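Local coordinates for SusD superfamily protein (Parabacteroides distasonis, PDB 3OTN) that probably binds carbohydrate or other nutrients at the bacterial outer membrane, at residues T56-Q61 / S284-K289; S264-L269 / A277-Y282. All coordinates share one frame; numbering follows the deposited sequence.

Contact 1: T56-Q61 / S284-K289; sequences TSENSQ and SLIPTK
Thr56 and Ile286 form a hydrogen-bonded antiparallel pair, and their side chains lie on the same face of this two-stranded ribbon. Two reciprocal backbone bonds join them, Thr56 N to Ile286 O at 2.8 Å and Ile286 N to Thr56 O at 2.9 Å. On the shared face the two side chains slant across one another, with Thr56 OG1 3.8 Å from Ile286 CB. Thr56 holds OG1 between its own N and carbonyl carbon (chi1 65°), which places CG2 beside Thr288 CG2 and OG1 next to a water that donates to Pro287 O. The Ile286 CG1-CD1 arm and the Glu58 side chain cross at about a right angle, Ile286 CG1 4.0 Å from Glu58 CG. Ile286 thus meets the methylene stem of Glu58, while the carboxylate is bonded to Tyr335 OH and Ser271 N. At the far end Asn59, with CG anti to N (chi1 170°), brings ND2 2.9 Å from Ser284 OG, a doubtful bond because ND2 lies too close to another atom of the model. Ser284 OG is also bonded to Gly41 O. Ser57 OG accepts from Asn59 N at 2.9 Å in an ST turn, and is bonded to Ser62 OG as well. Past the ribbon, Thr288 is the N-cap of helix 289-292, its OG1 taking Phe291 N. Between these distant parts of the SusD chain, the two backbone bonds set the register, and Ile286 packing on Thr56 and the Glu58 stem fills the shared face.

Contact 2: S264-L269 / A277-Y282; sequences SVRIFL and AYDLEY
Arg266 CG sits squarely over the centre of the Tyr278 ring, 3.3 Å from its centroid in a CH-pi contact 7° off the ring normal. Val265 CG1 lies near the Tyr278 hydroxyl, and Leu269 CD1 reaches Tyr278 CD2, 4.0 Å away, its side chain crossing at about a right angle. Helix 342-348 lies against Val265 through Val345 and Tyr278 through Ala344. Leu269 CB also packs on the aliphatic stem of Glu281, whose carboxylate turns away to Ser276 and Lys318. Tyr282 lies along the arginine: Ile267 CD1 touches Tyr282 CD2 at 3.8 Å, Arg266 CB approaches the same ring, and Tyr282 OH stands 3.2 Å above the centre of the Arg266 guanidinium, the two planes 17° apart. Trp40 meets Tyr282 edge-to-face. Farther out, the arginine chain bends at chi3 (78°), and Arg266 NE and NH2 both donate side-on to Leu280 O, at 3.2 and 3.0 Å, with the oxygen in the guanidinium plane. Arg266 NH2 also makes a salt bridge of 2.7 Å to Asp279 OD1, and NH1 one to Glu263. Tyr282 N closes the backbone link to Arg266 O at 3.2 Å. The two acids thus balance the charge and the paired grip on Leu280 O fixes the guanidinium's rotation, while the arginine methylenes serve as apolar packing between the helix-like turn 264-268 and the returning loop.

Contact 2 is nested inside the chain loop that contact 1 closes, and both are largely buried, well away from the centre of the molecule on the same side of it. Contact 1 brings together segments more than 200 residues apart, whereas contact 2 folds a local loop back on itself only eight residues on. Their chemistry differs accordingly: a short antiparallel ribbon edged with small hydroxyl and amide groups, against one arginine packed among tyrosines and acids. They meet directly, with Leu285 N 3.2 Å from Ile267 O in a probable hydrogen bond and Leu285 CD2 packed 3.6 Å from Phe268 CE1.

Contact 1: T56-Q61 / S284-K289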
# COMPACT_ATOMS: atom_id res chain seq x y z
N THR A 56 -6.82 -2.79 15.47
CA THR A 56 -7.22 -1.80 16.46
C THR A 56 -5.96 -1.00 16.89
O THR A 56 -4.89 -1.07 16.24
CB THR A 56 -7.89 -2.48 17.67
OG1 THR A 56 -6.92 -3.30 18.33
CG2 THR A 56 -8.99 -3.39 17.18
N SER A 57 -6.12 -0.22 17.95
CA SER A 57 -5.07 0.63 18.49
C SER A 57 -5.09 0.52 20.00
O SER A 57 -6.15 0.34 20.58
CB SER A 57 -5.33 2.09 18.08
OG SER A 57 -4.30 2.94 18.56
N GLU A 58 -3.91 0.54 20.62
CA GLU A 58 -3.77 0.78 22.07
C GLU A 58 -3.51 2.29 22.35
O GLU A 58 -3.37 2.69 23.50
CB GLU A 58 -2.58 -0.00 22.63
CG GLU A 58 -2.69 -1.46 22.55
CD GLU A 58 -1.42 -2.20 22.99
OE1 GLU A 58 -0.28 -1.71 22.83
OE2 GLU A 58 -1.58 -3.33 23.48
N ASN A 59 -3.42 3.10 21.29
CA ASN A 59 -2.97 4.49 21.32
C ASN A 59 -4.19 5.40 21.04
O ASN A 59 -4.69 5.48 19.92
CB ASN A 59 -1.89 4.66 20.25
CG ASN A 59 -1.46 6.14 19.98
OD1 ASN A 59 -1.61 7.06 20.81
ND2 ASN A 59 -0.89 6.35 18.78
N SER A 60 -4.62 6.10 22.08
CA SER A 60 -5.79 7.01 22.08
C SER A 60 -5.71 8.22 21.12
O SER A 60 -6.75 8.77 20.69
CB SER A 60 -5.97 7.54 23.52
OG SER A 60 -4.84 8.33 23.91
N GLN A 61 -4.49 8.65 20.83
CA GLN A 61 -4.22 9.80 19.97
C GLN A 61 -4.27 9.49 18.47
O GLN A 61 -4.20 10.41 17.67
CB GLN A 61 -2.83 10.37 20.29
CG GLN A 61 -2.68 10.77 21.75
CD GLN A 61 -3.57 11.94 22.10
OE1 GLN A 61 -3.32 13.07 21.68
NE2 GLN A 61 -4.64 11.68 22.86
N SER A 284 -0.00 1.69 17.85
CA SER A 284 -1.09 2.30 17.04
C SER A 284 -1.78 1.36 16.05
O SER A 284 -2.85 1.70 15.48
CB SER A 284 -0.56 3.45 16.16
OG SER A 284 0.11 4.42 16.87
N LEU A 285 -1.14 0.23 15.74
CA LEU A 285 -1.70 -0.77 14.83
C LEU A 285 -1.48 -2.16 15.41
O LEU A 285 -0.35 -2.67 15.51
CB LEU A 285 -1.13 -0.65 13.42
CG LEU A 285 -1.96 -1.30 12.30
CD1 LEU A 285 -3.35 -0.67 12.14
CD2 LEU A 285 -1.18 -1.18 10.98
N ILE A 286 -2.58 -2.74 15.88
CA ILE A 286 -2.59 -3.97 16.63
C ILE A 286 -3.52 -4.90 15.86
O ILE A 286 -4.64 -4.49 15.54
CB ILE A 286 -3.18 -3.68 18.03
CG1 ILE A 286 -2.43 -2.53 18.72
CG2 ILE A 286 -3.17 -4.97 18.92
CD1 ILE A 286 -0.94 -2.79 18.92
N PRO A 287 -3.09 -6.16 15.57
CA PRO A 287 -3.99 -7.06 14.86
C PRO A 287 -5.10 -7.54 15.78
O PRO A 287 -4.89 -7.62 16.99
CB PRO A 287 -3.07 -8.21 14.47
CG PRO A 287 -2.09 -8.29 15.63
CD PRO A 287 -1.93 -6.88 16.13
N THR A 288 -6.26 -7.87 15.23
CA THR A 288 -7.31 -8.45 16.04
C THR A 288 -6.99 -9.91 16.30
O THR A 288 -6.44 -10.61 15.45
CB THR A 288 -8.69 -8.36 15.40
OG1 THR A 288 -8.69 -9.07 14.16
CG2 THR A 288 -9.10 -6.94 15.20
N LYS A 289 -7.35 -10.36 17.50
CA LYS A 289 -7.34 -11.78 17.86
C LYS A 289 -8.13 -12.62 16.84
O LYS A 289 -7.68 -13.66 16.44
CB LYS A 289 -7.93 -11.92 19.28
CG LYS A 289 -8.31 -13.33 19.76
CD LYS A 289 -9.13 -13.26 21.08
CE LYS A 289 -10.17 -14.39 21.19
NZ LYS A 289 -9.57 -15.73 21.44
O HOH W 1 -6.69 -5.75 18.27

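Contact 2: S264-L269 / A277-Y282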
# COMPACT_ATOMS: atom_id res chain seq x y z
N SER A 264 7.69 4.17 11.28
CA SER A 264 6.53 3.28 11.35
C SER A 264 6.82 1.95 12.04
O SER A 264 5.88 1.29 12.51
CB SER A 264 5.91 3.04 9.98
OG SER A 264 6.69 2.19 9.13
N VAL A 265 8.10 1.56 12.12
CA VAL A 265 8.49 0.36 12.88
C VAL A 265 7.88 0.40 14.31
O VAL A 265 7.39 -0.61 14.80
CB VAL A 265 10.04 0.18 12.87
CG1 VAL A 265 10.50 -0.88 13.89
CG2 VAL A 265 10.52 -0.15 11.45
N ARG A 266 7.84 1.59 14.91
CA ARG A 266 7.34 1.80 16.29
C ARG A 266 5.82 1.67 16.44
O ARG A 266 5.32 1.45 17.55
CB ARG A 266 7.70 3.23 16.75
CG ARG A 266 9.15 3.55 16.81
CD ARG A 266 9.38 5.08 16.85
NE ARG A 266 9.14 5.58 18.18
CZ ARG A 266 9.44 6.81 18.61
NH1 ARG A 266 9.99 7.71 17.81
NH2 ARG A 266 9.15 7.14 19.87
N ILE A 267 5.11 1.86 15.34
CA ILE A 267 3.63 1.76 15.25
C ILE A 267 3.10 0.41 15.71
O ILE A 267 2.05 0.33 16.36
CB ILE A 267 3.16 2.07 13.77
CG1 ILE A 267 3.36 3.56 13.43
CG2 ILE A 267 1.72 1.68 13.46
CD1 ILE A 267 2.50 4.44 14.16
N PHE A 268 3.83 -0.65 15.36
CA PHE A 268 3.42 -2.03 15.61
C PHE A 268 3.82 -2.58 16.97
O PHE A 268 3.31 -3.62 17.39
CB PHE A 268 4.01 -2.95 14.54
CG PHE A 268 3.70 -2.50 13.13
CD1 PHE A 268 2.51 -2.83 12.53
CD2 PHE A 268 4.61 -1.72 12.44
CE1 PHE A 268 2.22 -2.40 11.23
CE2 PHE A 268 4.33 -1.29 11.15
CZ PHE A 268 3.13 -1.63 10.54
N LEU A 269 4.68 -1.86 17.68
CA LEU A 269 5.28 -2.37 18.90
C LEU A 269 4.30 -2.10 20.03
O LEU A 269 3.64 -1.08 19.98
CB LEU A 269 6.61 -1.67 19.19
CG LEU A 269 7.73 -1.76 18.15
CD1 LEU A 269 9.00 -0.95 18.57
CD2 LEU A 269 8.04 -3.19 17.87
N ALA A 277 14.54 0.08 21.94
CA ALA A 277 15.52 1.16 22.14
C ALA A 277 14.88 2.52 21.90
O ALA A 277 15.46 3.54 22.24
CB ALA A 277 16.73 1.00 21.18
N TYR A 278 13.70 2.55 21.28
CA TYR A 278 12.99 3.80 21.06
C TYR A 278 12.58 4.44 22.39
O TYR A 278 12.37 3.73 23.37
CB TYR A 278 11.74 3.56 20.22
CG TYR A 278 12.04 3.11 18.81
CD1 TYR A 278 12.41 4.03 17.83
CD2 TYR A 278 11.92 1.77 18.45
CE1 TYR A 278 12.70 3.62 16.53
CE2 TYR A 278 12.19 1.34 17.14
CZ TYR A 278 12.58 2.28 16.17
OH TYR A 278 12.84 1.85 14.86
N ASP A 279 12.46 5.76 22.43
CA ASP A 279 12.01 6.38 23.69
C ASP A 279 10.58 5.98 24.08
O ASP A 279 10.27 5.93 25.28
CB ASP A 279 12.23 7.90 23.72
CG ASP A 279 11.56 8.64 22.61
OD1 ASP A 279 10.89 8.01 21.77
OD2 ASP A 279 11.70 9.88 22.57
N LEU A 280 9.74 5.66 23.09
CA LEU A 280 8.38 5.15 23.33
C LEU A 280 7.88 4.29 22.17
O LEU A 280 8.12 4.61 21.00
CB LEU A 280 7.39 6.30 23.53
CG LEU A 280 7.35 6.94 24.95
CD1 LEU A 280 6.26 8.01 25.06
CD2 LEU A 280 7.17 5.89 26.10
N GLU A 281 7.20 3.20 22.51
CA GLU A 281 6.52 2.38 21.54
C GLU A 281 5.08 2.87 21.47
O GLU A 281 4.49 3.18 22.50
CB GLU A 281 6.54 0.92 21.98
CG GLU A 281 7.93 0.36 22.17
CD GLU A 281 8.50 0.49 23.58
OE1 GLU A 281 7.75 0.72 24.57
OE2 GLU A 281 9.72 0.29 23.72
N TYR A 282 4.52 2.93 20.26
CA TYR A 282 3.25 3.57 20.03
C TYR A 282 2.06 2.65 20.20
O TYR A 282 1.06 3.08 20.75
CB TYR A 282 3.19 4.12 18.61
CG TYR A 282 4.19 5.21 18.29
CD1 TYR A 282 4.39 6.27 19.17
CD2 TYR A 282 4.87 5.22 17.08
CE1 TYR A 282 5.28 7.29 18.87
CE2 TYR A 282 5.76 6.26 16.77
CZ TYR A 282 5.96 7.28 17.67
OH TYR A 282 6.83 8.30 17.38